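Local coordinates for protein oxidoreductase (Ralstonia eutropha, PDB 3HJ9) that binds flavin mononucleotide and probably works as an FMN-dependent oxidoreductase of the nitroreductase family, although its substrate is not established, at residues E67-A72 against H112-K117; E91-V96 against Q149-K154; D95-V98 against G103-R106; A120-M125 against E195-N200; E169-Y174 against L207-G212. One frame throughout, in Å; residues are numbered along the deposited sequence. Where two conformers were deposited one is given.

Contact 1 of 5, residues E67-A72 against H112-K117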
# COMPACT_ATOMS: atom_id res chain seq x y z
N GLU A 67 9.84 -13.76 -7.87
CA GLU A 67 8.74 -12.92 -8.34
C GLU A 67 8.06 -12.11 -7.21
O GLU A 67 7.73 -10.96 -7.41
CB GLU A 67 7.74 -13.75 -9.16
CG GLU A 67 8.33 -14.25 -10.47
CD GLU A 67 7.39 -15.08 -11.30
OE1 GLU A 67 6.38 -15.59 -10.74
OE2 GLU A 67 7.64 -15.23 -12.51
N LEU A 68 7.92 -12.72 -6.04
CA LEU A 68 7.37 -12.08 -4.83
C LEU A 68 8.21 -10.87 -4.42
O LEU A 68 7.67 -9.74 -4.20
CB LEU A 68 7.36 -13.08 -3.65
CG LEU A 68 7.02 -12.57 -2.24
CD1 LEU A 68 5.56 -12.04 -2.19
CD2 LEU A 68 7.29 -13.68 -1.19
N LEU A 69 9.52 -11.11 -4.30
CA LEU A 69 10.46 -10.06 -3.94
C LEU A 69 10.45 -8.95 -5.00
O LEU A 69 10.41 -7.81 -4.62
CB LEU A 69 11.87 -10.60 -3.67
CG LEU A 69 11.98 -11.41 -2.37
CD1 LEU A 69 13.30 -12.13 -2.33
CD2 LEU A 69 11.83 -10.53 -1.13
N TRP A 70 10.47 -9.31 -6.28
CA TRP A 70 10.40 -8.32 -7.37
C TRP A 70 9.07 -7.51 -7.32
O TRP A 70 9.08 -6.28 -7.52
CB TRP A 70 10.61 -8.98 -8.72
CG TRP A 70 10.58 -7.99 -9.81
CD1 TRP A 70 11.61 -7.21 -10.24
CD2 TRP A 70 9.46 -7.65 -10.59
NE1 TRP A 70 11.18 -6.38 -11.25
CE2 TRP A 70 9.86 -6.63 -11.49
CE3 TRP A 70 8.13 -8.11 -10.62
CZ2 TRP A 70 8.99 -6.07 -12.42
CZ3 TRP A 70 7.25 -7.55 -11.56
CH2 TRP A 70 7.69 -6.55 -12.45
N ALA A 71 7.95 -8.22 -7.13
CA ALA A 71 6.64 -7.60 -7.00
C ALA A 71 6.70 -6.56 -5.88
O ALA A 71 6.42 -5.37 -6.13
CB ALA A 71 5.52 -8.65 -6.74
N ALA A 72 7.21 -6.96 -4.71
CA ALA A 72 7.28 -6.05 -3.54
C ALA A 72 8.26 -4.88 -3.67
O ALA A 72 7.90 -3.72 -3.37
CB ALA A 72 7.56 -6.84 -2.25
N HIS A 112 18.91 -7.91 -7.83
CA HIS A 112 17.90 -8.94 -7.68
C HIS A 112 18.48 -10.18 -7.00
O HIS A 112 18.54 -11.25 -7.58
CB HIS A 112 17.22 -9.24 -9.02
CG HIS A 112 16.01 -10.12 -8.91
ND1 HIS A 112 14.94 -9.81 -8.11
CD2 HIS A 112 15.70 -11.29 -9.52
CE1 HIS A 112 14.03 -10.76 -8.20
NE2 HIS A 112 14.47 -11.67 -9.05
N CYS A 113 19.00 -9.98 -5.80
CA CYS A 113 19.52 -11.06 -5.01
C CYS A 113 19.29 -10.78 -3.54
O CYS A 113 18.94 -9.65 -3.17
CB CYS A 113 21.00 -11.25 -5.30
SG CYS A 113 21.93 -9.85 -4.80
N LEU A 114 19.54 -11.81 -2.73
CA LEU A 114 19.42 -11.79 -1.27
C LEU A 114 20.84 -11.84 -0.64
O LEU A 114 21.65 -12.66 -1.01
CB LEU A 114 18.59 -13.00 -0.82
CG LEU A 114 17.09 -13.05 -1.21
CD1 LEU A 114 16.48 -14.43 -0.88
CD2 LEU A 114 16.40 -11.95 -0.50
N GLU A 115 21.11 -10.93 0.29
CA GLU A 115 22.39 -10.81 1.00
C GLU A 115 22.12 -11.16 2.46
O GLU A 115 21.18 -10.64 3.05
CB GLU A 115 22.90 -9.38 0.92
CG GLU A 115 23.25 -8.92 -0.49
CD GLU A 115 23.81 -7.47 -0.56
OE1 GLU A 115 24.91 -7.31 -1.15
OE2 GLU A 115 23.19 -6.50 -0.03
N LEU A 116 22.91 -12.08 3.02
CA LEU A 116 22.74 -12.53 4.42
C LEU A 116 22.97 -11.38 5.42
O LEU A 116 23.96 -10.66 5.32
CB LEU A 116 23.66 -13.73 4.72
CG LEU A 116 23.57 -14.40 6.11
CD1 LEU A 116 22.19 -15.02 6.31
CD2 LEU A 116 24.70 -15.44 6.22
N LYS A 117 21.99 -11.18 6.28
CA LYS A 117 21.99 -10.19 7.38
C LYS A 117 22.25 -10.93 8.70
O LYS A 117 23.00 -10.44 9.54
CB LYS A 117 20.65 -9.46 7.45
CG LYS A 117 20.52 -8.37 8.53
CD LYS A 117 21.48 -7.17 8.29
CE LYS A 117 21.57 -6.32 9.54
NZ LYS A 117 22.59 -5.25 9.52

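Contact 2 of 5, residues E91-V96 against Q149-K154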
# COMPACT_ATOMS: atom_id res chain seq x y z
N GLU A 91 13.55 8.29 -3.11
CA GLU A 91 14.54 7.74 -2.18
C GLU A 91 14.03 6.37 -1.81
O GLU A 91 12.83 6.18 -1.69
CB GLU A 91 14.60 8.56 -0.86
CG GLU A 91 15.09 10.00 -0.97
CD GLU A 91 16.62 10.17 -0.96
OE1 GLU A 91 17.37 9.31 -0.41
OE2 GLU A 91 17.06 11.22 -1.47
N THR A 92 14.93 5.43 -1.60
CA THR A 92 14.53 4.09 -1.20
C THR A 92 14.35 4.13 0.31
O THR A 92 15.28 3.86 1.04
CB THR A 92 15.61 3.03 -1.58
OG1 THR A 92 16.01 3.23 -2.93
CG2 THR A 92 15.04 1.59 -1.38
N VAL A 93 13.18 4.47 0.79
CA VAL A 93 12.98 4.59 2.24
C VAL A 93 12.79 3.22 2.93
O VAL A 93 13.15 3.09 4.11
CB VAL A 93 11.87 5.61 2.61
CG1 VAL A 93 12.27 7.00 2.05
CG2 VAL A 93 10.45 5.13 2.13
N ILE A 94 12.28 2.23 2.20
CA ILE A 94 12.02 0.89 2.71
C ILE A 94 12.95 -0.15 2.07
O ILE A 94 13.07 -0.19 0.86
CB ILE A 94 10.53 0.47 2.47
CG1 ILE A 94 9.56 1.38 3.26
CG2 ILE A 94 10.26 -0.98 2.83
CD1 ILE A 94 9.72 1.34 4.81
N ASP A 95 13.59 -0.97 2.91
CA ASP A 95 14.39 -2.11 2.52
C ASP A 95 13.58 -3.32 2.94
O ASP A 95 13.00 -3.36 4.04
CB ASP A 95 15.75 -2.16 3.24
CG ASP A 95 16.71 -1.07 2.80
OD1 ASP A 95 16.64 -0.57 1.65
OD2 ASP A 95 17.59 -0.70 3.62
N VAL A 96 13.54 -4.32 2.08
CA VAL A 96 12.79 -5.51 2.34
C VAL A 96 13.75 -6.59 2.78
O VAL A 96 14.70 -6.91 2.08
CB VAL A 96 11.97 -5.96 1.13
CG1 VAL A 96 11.29 -7.27 1.45
CG2 VAL A 96 10.96 -4.89 0.78
N GLN A 149 15.92 12.35 6.16
CA GLN A 149 16.24 13.58 6.86
C GLN A 149 15.88 14.85 6.09
O GLN A 149 15.76 15.88 6.73
CB GLN A 149 17.67 13.60 7.39
CG GLN A 149 17.99 12.45 8.36
CD GLN A 149 17.06 12.39 9.59
OE1 GLN A 149 17.09 13.28 10.45
NE2 GLN A 149 16.25 11.32 9.68
N GLU A 150 15.67 14.80 4.78
CA GLU A 150 15.22 16.03 4.04
C GLU A 150 13.67 16.10 3.99
O GLU A 150 13.13 17.04 3.40
CB GLU A 150 15.87 16.15 2.64
CG GLU A 150 17.40 16.39 2.67
N MSE A 151 12.97 15.13 4.61
CA MSE A 151 11.51 15.10 4.66
C MSE A 151 11.03 15.64 6.03
O MSE A 151 11.65 15.33 7.06
CB MSE A 151 11.00 13.68 4.45
CG MSE A 151 11.49 13.03 3.16
SE MSE A 151 11.09 11.15 3.12
CE MSE A 151 12.43 10.66 1.75
N PRO A 152 9.89 16.38 6.06
CA PRO A 152 9.43 16.95 7.34
C PRO A 152 9.23 15.82 8.37
O PRO A 152 8.64 14.78 8.01
CB PRO A 152 8.11 17.65 6.97
CG PRO A 152 8.08 17.67 5.47
CD PRO A 152 8.78 16.41 5.09
N PRO A 153 9.77 15.98 9.59
CA PRO A 153 9.75 14.90 10.57
C PRO A 153 8.39 14.28 10.91
O PRO A 153 8.31 13.04 11.01
CB PRO A 153 10.40 15.54 11.81
CG PRO A 153 10.31 16.99 11.58
CD PRO A 153 10.46 17.16 10.14
N LYS A 154 7.37 15.12 11.05
CA LYS A 154 6.03 14.65 11.38
C LYS A 154 5.34 13.84 10.28
O LYS A 154 4.32 13.21 10.56
CB LYS A 154 5.13 15.81 11.86
CG LYS A 154 5.59 16.40 13.19
CD LYS A 154 4.62 17.45 13.74
CE LYS A 154 4.69 18.75 12.94
NZ LYS A 154 3.88 19.83 13.54

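Contact 3 of 5, residues D95-V98 against G103-R106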
# COMPACT_ATOMS: atom_id res chain seq x y z
N ASP A 95 13.59 -0.97 2.91
CA ASP A 95 14.39 -2.11 2.52
C ASP A 95 13.58 -3.32 2.94
O ASP A 95 13.00 -3.36 4.04
CB ASP A 95 15.75 -2.16 3.24
CG ASP A 95 16.71 -1.07 2.80
OD1 ASP A 95 16.64 -0.57 1.65
OD2 ASP A 95 17.59 -0.70 3.62
N VAL A 96 13.54 -4.32 2.08
CA VAL A 96 12.79 -5.51 2.34
C VAL A 96 13.75 -6.59 2.78
O VAL A 96 14.70 -6.91 2.08
CB VAL A 96 11.97 -5.96 1.13
CG1 VAL A 96 11.29 -7.27 1.45
CG2 VAL A 96 10.96 -4.89 0.78
N TYR A 97 13.46 -7.16 3.94
CA TYR A 97 14.21 -8.25 4.51
C TYR A 97 13.34 -9.47 4.41
O TYR A 97 12.11 -9.36 4.43
CB TYR A 97 14.57 -7.98 5.97
CG TYR A 97 15.70 -6.99 6.14
CD1 TYR A 97 15.47 -5.61 6.00
CD2 TYR A 97 16.99 -7.41 6.44
CE1 TYR A 97 16.49 -4.69 6.16
CE2 TYR A 97 18.02 -6.51 6.60
CZ TYR A 97 17.77 -5.14 6.43
OH TYR A 97 18.80 -4.25 6.58
N VAL A 98 13.97 -10.64 4.35
CA VAL A 98 13.26 -11.91 4.25
C VAL A 98 13.77 -12.87 5.32
O VAL A 98 14.97 -13.18 5.32
CB VAL A 98 13.46 -12.60 2.84
CG1 VAL A 98 12.45 -13.69 2.64
CG2 VAL A 98 13.38 -11.60 1.70
N GLY A 103 18.13 -18.38 7.15
CA GLY A 103 18.71 -17.09 7.48
C GLY A 103 17.83 -15.89 7.19
O GLY A 103 16.83 -16.02 6.48
N LEU A 104 18.20 -14.75 7.80
CA LEU A 104 17.57 -13.46 7.55
C LEU A 104 18.39 -12.81 6.43
O LEU A 104 19.61 -12.62 6.58
CB LEU A 104 17.56 -12.53 8.78
CG LEU A 104 17.01 -11.10 8.55
CD1 LEU A 104 15.49 -11.09 8.29
CD2 LEU A 104 17.39 -10.17 9.69
N TYR A 105 17.71 -12.42 5.35
CA TYR A 105 18.34 -11.78 4.20
C TYR A 105 17.77 -10.42 3.89
O TYR A 105 16.62 -10.18 4.21
CB TYR A 105 18.15 -12.66 2.94
CG TYR A 105 18.95 -13.94 2.99
CD1 TYR A 105 18.50 -15.04 3.72
CD2 TYR A 105 20.19 -14.03 2.35
CE1 TYR A 105 19.27 -16.23 3.80
CE2 TYR A 105 20.95 -15.21 2.41
CZ TYR A 105 20.50 -16.29 3.12
OH TYR A 105 21.28 -17.42 3.16
N ARG A 106 18.58 -9.56 3.26
CA ARG A 106 18.12 -8.29 2.74
C ARG A 106 18.06 -8.45 1.21
O ARG A 106 19.02 -8.90 0.58
CB ARG A 106 19.04 -7.12 3.10
CG ARG A 106 18.44 -5.75 2.74
CD ARG A 106 19.32 -4.62 3.17
NE ARG A 106 20.60 -4.65 2.48
CZ ARG A 106 21.69 -3.96 2.82
NH1 ARG A 106 21.71 -3.11 3.86
NH2 ARG A 106 22.81 -4.10 2.09

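Contact 4 of 5, residues A120-M125 against E195-N200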
# COMPACT_ATOMS: atom_id res chain seq x y z
N ALA A 120 20.39 -17.02 11.22
CA ALA A 120 19.43 -17.45 12.23
C ALA A 120 18.02 -17.40 11.62
O ALA A 120 17.76 -16.62 10.66
CB ALA A 120 19.50 -16.55 13.45
N ASP A 121 17.11 -18.19 12.19
CA ASP A 121 15.69 -18.26 11.78
C ASP A 121 14.89 -17.26 12.62
O ASP A 121 14.59 -17.54 13.79
CB ASP A 121 15.17 -19.71 11.90
CG ASP A 121 13.68 -19.86 11.59
OD1 ASP A 121 12.99 -18.92 11.12
OD2 ASP A 121 13.18 -20.95 11.86
N LEU A 122 14.56 -16.11 12.00
CA LEU A 122 13.81 -15.03 12.68
C LEU A 122 12.34 -14.98 12.26
O LEU A 122 11.68 -13.94 12.35
CB LEU A 122 14.48 -13.66 12.44
CG LEU A 122 15.79 -13.43 13.20
CD1 LEU A 122 16.93 -14.21 12.60
CD2 LEU A 122 16.11 -11.96 13.19
N ARG A 123 11.80 -16.10 11.80
CA ARG A 123 10.39 -16.12 11.43
C ARG A 123 9.54 -16.01 12.71
O ARG A 123 9.88 -16.58 13.75
CB ARG A 123 10.04 -17.37 10.67
CG ARG A 123 10.68 -17.40 9.30
CD ARG A 123 10.35 -18.72 8.63
NE ARG A 123 10.95 -19.83 9.37
CZ ARG A 123 10.58 -21.10 9.31
NH1 ARG A 123 9.59 -21.51 8.52
NH2 ARG A 123 11.23 -22.00 10.04
N SER A 124 8.41 -15.32 12.56
CA SER A 124 7.46 -14.99 13.63
C SER A 124 8.13 -14.49 14.93
O SER A 124 8.01 -15.09 16.00
CB SER A 124 6.43 -16.09 13.86
OG SER A 124 7.06 -17.29 14.21
N MSE A 125 8.86 -13.38 14.76
CA MSE A 125 9.54 -12.67 15.84
C MSE A 125 8.93 -11.27 15.96
O MSE A 125 9.61 -10.32 16.33
CB MSE A 125 11.05 -12.60 15.56
CG MSE A 125 11.74 -13.94 15.51
SE MSE A 125 11.70 -14.82 17.24
CE MSE A 125 12.57 -13.42 18.23
N GLU A 195 16.65 -5.43 17.16
CA GLU A 195 17.76 -6.11 17.85
C GLU A 195 17.99 -7.53 17.30
O GLU A 195 19.13 -7.91 17.01
CB GLU A 195 17.48 -6.15 19.37
CG GLU A 195 18.31 -7.14 20.21
CD GLU A 195 19.79 -6.89 20.15
OE1 GLU A 195 20.17 -5.73 19.86
OE2 GLU A 195 20.58 -7.83 20.45
N HIS A 196 16.93 -8.32 17.15
CA HIS A 196 17.05 -9.68 16.60
C HIS A 196 17.60 -9.68 15.19
O HIS A 196 18.41 -10.55 14.85
CB HIS A 196 15.73 -10.47 16.66
CG HIS A 196 15.30 -10.79 18.06
ND1 HIS A 196 16.14 -11.35 18.98
CD2 HIS A 196 14.10 -10.66 18.67
CE1 HIS A 196 15.49 -11.53 20.12
NE2 HIS A 196 14.25 -11.12 19.95
N MSE A 197 17.21 -8.67 14.41
CA MSE A 197 17.64 -8.51 13.04
C MSE A 197 19.04 -7.87 12.84
O MSE A 197 19.48 -7.76 11.69
CB MSE A 197 16.60 -7.70 12.25
CG MSE A 197 15.26 -8.42 12.09
SE MSE A 197 14.00 -7.20 11.27
CE MSE A 197 14.65 -7.17 9.44
N SER A 198 19.69 -7.43 13.94
CA SER A 198 21.01 -6.76 13.93
C SER A 198 20.98 -5.50 13.03
O SER A 198 21.92 -5.22 12.29
CB SER A 198 22.12 -7.74 13.49
OG SER A 198 22.11 -8.96 14.28
N LEU A 199 19.87 -4.76 13.07
CA LEU A 199 19.69 -3.55 12.25
C LEU A 199 20.51 -2.42 12.85
O LEU A 199 20.83 -2.43 14.03
CB LEU A 199 18.22 -3.10 12.21
CG LEU A 199 17.18 -3.97 11.54
CD1 LEU A 199 15.78 -3.34 11.62
CD2 LEU A 199 17.56 -4.30 10.09
N ASN A 200 20.85 -1.43 12.02
CA ASN A 200 21.55 -0.22 12.46
C ASN A 200 20.60 0.65 13.24
O ASN A 200 19.38 0.44 13.14
CB ASN A 200 22.06 0.58 11.26
CG ASN A 200 23.07 -0.18 10.45
OD1 ASN A 200 23.87 -0.94 10.99
ND2 ASN A 200 23.05 0.03 9.14

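Contact 5 of 5, residues E169-Y174 against L207-G212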
# COMPACT_ATOMS: atom_id res chain seq x y z
N GLU A 169 1.21 -4.43 -0.53
CA GLU A 169 0.03 -4.67 -1.39
C GLU A 169 0.42 -5.37 -2.69
O GLU A 169 -0.29 -6.27 -3.15
CB GLU A 169 -0.75 -3.38 -1.67
CG GLU A 169 -2.06 -3.57 -2.40
CD GLU A 169 -3.09 -4.41 -1.65
OE1 GLU A 169 -2.84 -4.83 -0.49
OE2 GLU A 169 -4.19 -4.65 -2.23
N ASN A 170 1.55 -4.97 -3.30
CA ASN A 170 2.08 -5.68 -4.45
C ASN A 170 2.27 -7.17 -4.10
O ASN A 170 1.96 -8.03 -4.91
CB ASN A 170 3.43 -5.11 -4.91
CG ASN A 170 3.32 -3.77 -5.60
OD1 ASN A 170 2.21 -3.27 -5.84
ND2 ASN A 170 4.47 -3.16 -5.90
N ALA A 171 2.80 -7.44 -2.91
CA ALA A 171 3.05 -8.84 -2.44
C ALA A 171 1.74 -9.63 -2.27
O ALA A 171 1.67 -10.82 -2.64
CB ALA A 171 3.87 -8.86 -1.11
N TYR A 172 0.74 -8.99 -1.66
CA TYR A 172 -0.62 -9.57 -1.56
C TYR A 172 -1.20 -10.00 -2.89
O TYR A 172 -1.70 -11.13 -3.03
CB TYR A 172 -1.61 -8.59 -0.93
CG TYR A 172 -1.87 -8.69 0.54
CD1 TYR A 172 -2.54 -9.79 1.08
CD2 TYR A 172 -1.56 -7.62 1.40
CE1 TYR A 172 -2.86 -9.83 2.49
CE2 TYR A 172 -1.89 -7.66 2.77
CZ TYR A 172 -2.52 -8.74 3.30
OH TYR A 172 -2.83 -8.72 4.64
N LEU A 173 -1.15 -9.08 -3.85
CA LEU A 173 -1.66 -9.29 -5.20
C LEU A 173 -0.87 -10.40 -5.92
O LEU A 173 -1.48 -11.28 -6.56
CB LEU A 173 -1.69 -7.97 -6.02
CG LEU A 173 -2.69 -6.91 -5.50
CD1 LEU A 173 -2.50 -5.55 -6.18
CD2 LEU A 173 -4.16 -7.39 -5.62
N TYR A 174 0.46 -10.40 -5.75
CA TYR A 174 1.28 -11.50 -6.30
C TYR A 174 0.83 -12.84 -5.68
O TYR A 174 0.59 -13.81 -6.41
CB TYR A 174 2.80 -11.26 -6.15
CG TYR A 174 3.52 -12.45 -6.66
CD1 TYR A 174 3.71 -12.64 -8.03
CD2 TYR A 174 3.89 -13.48 -5.79
CE1 TYR A 174 4.32 -13.82 -8.51
CE2 TYR A 174 4.49 -14.66 -6.26
CZ TYR A 174 4.71 -14.81 -7.61
OH TYR A 174 5.28 -15.99 -8.04
N LEU A 207 6.41 -2.88 9.12
CA LEU A 207 5.44 -3.95 8.91
C LEU A 207 6.17 -5.23 8.59
O LEU A 207 7.29 -5.19 8.07
CB LEU A 207 4.55 -3.64 7.69
CG LEU A 207 3.65 -2.44 7.64
CD1 LEU A 207 3.10 -2.27 6.19
CD2 LEU A 207 2.51 -2.54 8.69
N SER A 208 5.55 -6.35 8.92
CA SER A 208 6.03 -7.64 8.45
C SER A 208 4.89 -8.27 7.61
O SER A 208 3.74 -7.77 7.60
CB SER A 208 6.49 -8.56 9.58
OG SER A 208 5.40 -8.83 10.41
N GLN A 209 5.21 -9.34 6.88
CA GLN A 209 4.18 -10.05 6.10
C GLN A 209 4.54 -11.51 6.00
O GLN A 209 5.61 -11.87 5.48
CB GLN A 209 4.05 -9.42 4.73
CG GLN A 209 2.82 -9.83 3.89
CD GLN A 209 2.78 -9.03 2.58
OE1 GLN A 209 3.83 -8.56 2.12
NE2 GLN A 209 1.59 -8.84 1.99
N THR A 210 3.63 -12.35 6.51
CA THR A 210 3.85 -13.79 6.60
C THR A 210 3.26 -14.41 5.35
O THR A 210 2.11 -14.17 5.06
CB THR A 210 3.24 -14.30 7.87
OG1 THR A 210 3.90 -13.62 8.93
CG2 THR A 210 3.40 -15.79 8.04
N ILE A 211 4.07 -15.19 4.62
CA ILE A 211 3.69 -15.75 3.32
C ILE A 211 3.97 -17.24 3.21
O ILE A 211 4.98 -17.74 3.71
CB ILE A 211 4.44 -14.95 2.20
CG1 ILE A 211 3.91 -13.51 2.16
CG2 ILE A 211 4.30 -15.63 0.80
CD1 ILE A 211 4.62 -12.58 1.20
N GLY A 212 3.03 -17.94 2.57
CA GLY A 212 3.15 -19.34 2.24
C GLY A 212 1.90 -19.89 1.57
O GLY A 212 0.94 -19.14 1.33

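Contact 1 of 5, residues E67-A72 against H112-K117
Leu69 of helix 62-73 reaches across to Leu114 of strand 113-116, so that the helix is laid against the antiparallel sheet of the nitroreductase fold. The tight part of the contact is this leucine pair. Leu69 CD1 sits 3.6 Å from Leu114 CD2, and the two side chains run across each other at about a right angle, so one methyl of the helix meets the fork of the strand residue: CG, CD1 and CD2 of Leu114 all lie within 4.2 Å of it. Both leucines are buried, and the neighbouring strands pack round them: Val98 of strand 94-100 touches both, while Tyr107 packs on Leu69 and Tyr105 on Leu114.

The looser side is at His112, a partly exposed residue in a G1 beta bulge formed by His112 and Cys113 against strand 103-108. Here the helix offers little more than the CB of Trp70, which meets the imidazole obliquely. Trp70 has its CG anti to the backbone N (chi1 -178°), and this turns the indole away from the strand, toward the second subunit, where it meets the ring of Trp47 of that subunit; its NE1 is bonded to Val75 O. His112 has polar partners as well: ND1 pairs with Tyr107 OH and NE2 with Ser66 OG, one residue before the helical segment. Between those two nitrogens, His112 CE1 comes to 3.9 Å from Trp70 CB.

Contact 2 of 5, residues E91-V96 against Q149-K154
Met151, a selenomethionine, has its CG anti to the carbonyl carbon (chi1 -55°) and runs on extended through chi2, 169°, which carries its terminal methyl over to Glu91 and Val93. Val93 meets it with CG1, the branch that stands beside the backbone N, and the two carbons, Val93 CG1 and Met151 CE, are 3.7 Å apart. Glu91 touches the same methyl with its aliphatic part: Met151 CE is 3.9 Å from Glu91 CG and 4.0 Å from Glu91 CB. Both side chains cross that of Met151 at a slant. A single methyl group does all the touching from the 149-154 side.

The two backbones stay well apart, with Glu91 CA and Glu150 CA 10.4 Å from each other. On one side is the lead-in to strand 94-100, where Thr92 is the centre of an inverse gamma turn; on the other is the loop between strand 137-144 and helix 156-177. Val93 also packs on Pro88, a residue of the FMN pocket, and on Ala163 of helix 156-177, while Met151 touches Tyr89 of the pocket and Trp187 of the second subunit. The contact thus lies beside the flavin site, close to the subunit boundary; the side chain of Val93 is about 7 Å from a bound FMN.

With only carbon atoms meeting, the association is purely apolar and nondirectional, a matter of shape and of burying Met151 and Val93.

Contact 3 of 5, residues D95-V98 against G103-R106
Val98 N gives its proton to Tyr105 O at 2.7 Å, the shorter of two backbone bonds that make this a hydrogen-bonded antiparallel pair; the return bond, from Tyr105 N to Val98 O, measures 2.8 Å. Each carbonyl also takes a CA-H...O contact from a neighbour across the strands: Tyr97 CA lies 3.1 Å from Tyr105 O, and Leu104 CA 3.4 Å from Val98 O. One step along, Tyr97 and Arg106 form the non-hydrogen-bonded pair, with their CA atoms 4.3 Å apart. These are the two arms of the beta hairpin made by strands 94-100 and 103-108, neighbours in the antiparallel sheet of the nitroreductase fold.

Tyr97 and Arg106 lie side by side on one face of the sheet, pointing the same way. The methylenes of Arg106 cover a face of the phenol ring in a CH-pi contact, with CG 4.0 Å from the ring centroid and displaced toward the rim, and Arg106 CD continues to 3.5 Å from Tyr97 OH. Beyond that the arginine bends at chi3 (63°), leaving the guanidinium 62° from the ring plane; its NH2 forms a salt bridge with Glu115 of the next strand. Val98 and Tyr105 occupy the other face, and Tyr105 OH is bonded to Glu26 O.

Contact 4 of 5, residues A120-M125 against E195-N200
The backbones approach where Leu122 CA and His196 CA come within 7.4 Å, just as helix 190-196 ends in a Schellman motif with positive phi at Ser198 (57°). In the conformer given, Leu122 pushes a single branch into this helix end: its CD2 sits 3.8 Å from His196 CB and equally far from Met197 CG, beside the carbonyl of His196. That carbonyl oxygen is bonded to Arg118. Leu104 of strand 103-108 touches both Leu122 and Met197, so the loop and the helix end meet against the hairpin of the main sheet.

Met125, a selenomethionine also given in one of two conformers, folds back at chi2 (-65°) and again at chi3, which brings its terminal methyl over one face of the His196 imidazole, offset toward the rim. The approach is of CH-pi kind but doubtful, since the methyl is modelled too close to the ring.

An Asx turn shapes the 120-125 segment: Asp121 OD1 accepts from Arg123 N at 3.1 Å. Arg123 also grips the carboxylate side-on, NE to Asp121 OD1 at 2.8 Å and NH2 to Asp121 OD2 at 2.9 Å. OD1 is therefore held twice, by donors arriving from opposite faces of its plane, and Arg19 forms a second salt bridge with OD2.

Contact 5 of 5, residues E169-Y174 against L207-G212
Polar and aromatic contact comes first, at Gln209. Its CG is anti to the backbone N (chi1 -167°) and the chain runs on straight, which lifts the amide from strand 203-212 to helix 156-177. There NE2 stands over one face of the Tyr172 ring, 3.4 Å above the plane and offset toward the rim, nearest to Tyr172 CD2; amide and ring planes are 68° apart. The amide is not left to the ring alone, because Gln209 NE2 is bonded to Ala168 O, one residue before the helical segment. This bond helps to fix the rotation of the amide. Its other end is less well provided for: OE1 is buried against Ala171 CB, at 3.2 Å, and has no polar partner in the model.

Apolar contact is slighter. Ala171 CB also approaches Ile211 CD1 at 4.4 Å, and Leu68 of helix 62-73 touches both residues.

The helix and strand segments run nearly parallel, 10° between their directions, with 10.4 Å between axes. Tyr172 extends the contact toward the cofactor: its OH bonds to Ser51 OG and Val184 N, and Arg49 makes a cation-pi contact with it. Ser51 and Arg49 bind FMN, and the Tyr172 side chain is about 4 Å from a bound flavin. This is a helix packed on the central sheet of an FMN-binding nitroreductase fold, at the edge of its flavin site.

In the fold
From the N terminus, contact 1 is the first to open, at helix 62-73, and it closes when strand 113-116 arrives. The hairpin of contact 3 is nested inside that loop. Contact 2 starts from the same strand as contact 3, sharing Asp95 and Val96, but closes only at 149-154, so it crosses contact 1. Contact 4 opens at 120-125, within the loop of contact 2, and closes at 195-200, crossing it. Contact 5 opens at 169-174 and ends in strand 203-212, crossing contact 4. Contacts 1 and 5 bring two helices to the sheet, joined by bonds from Tyr174 OH to Glu67 OE1 and Asn170 ND2 to Ala71 O; Met197 joins contact 4 to contact 3.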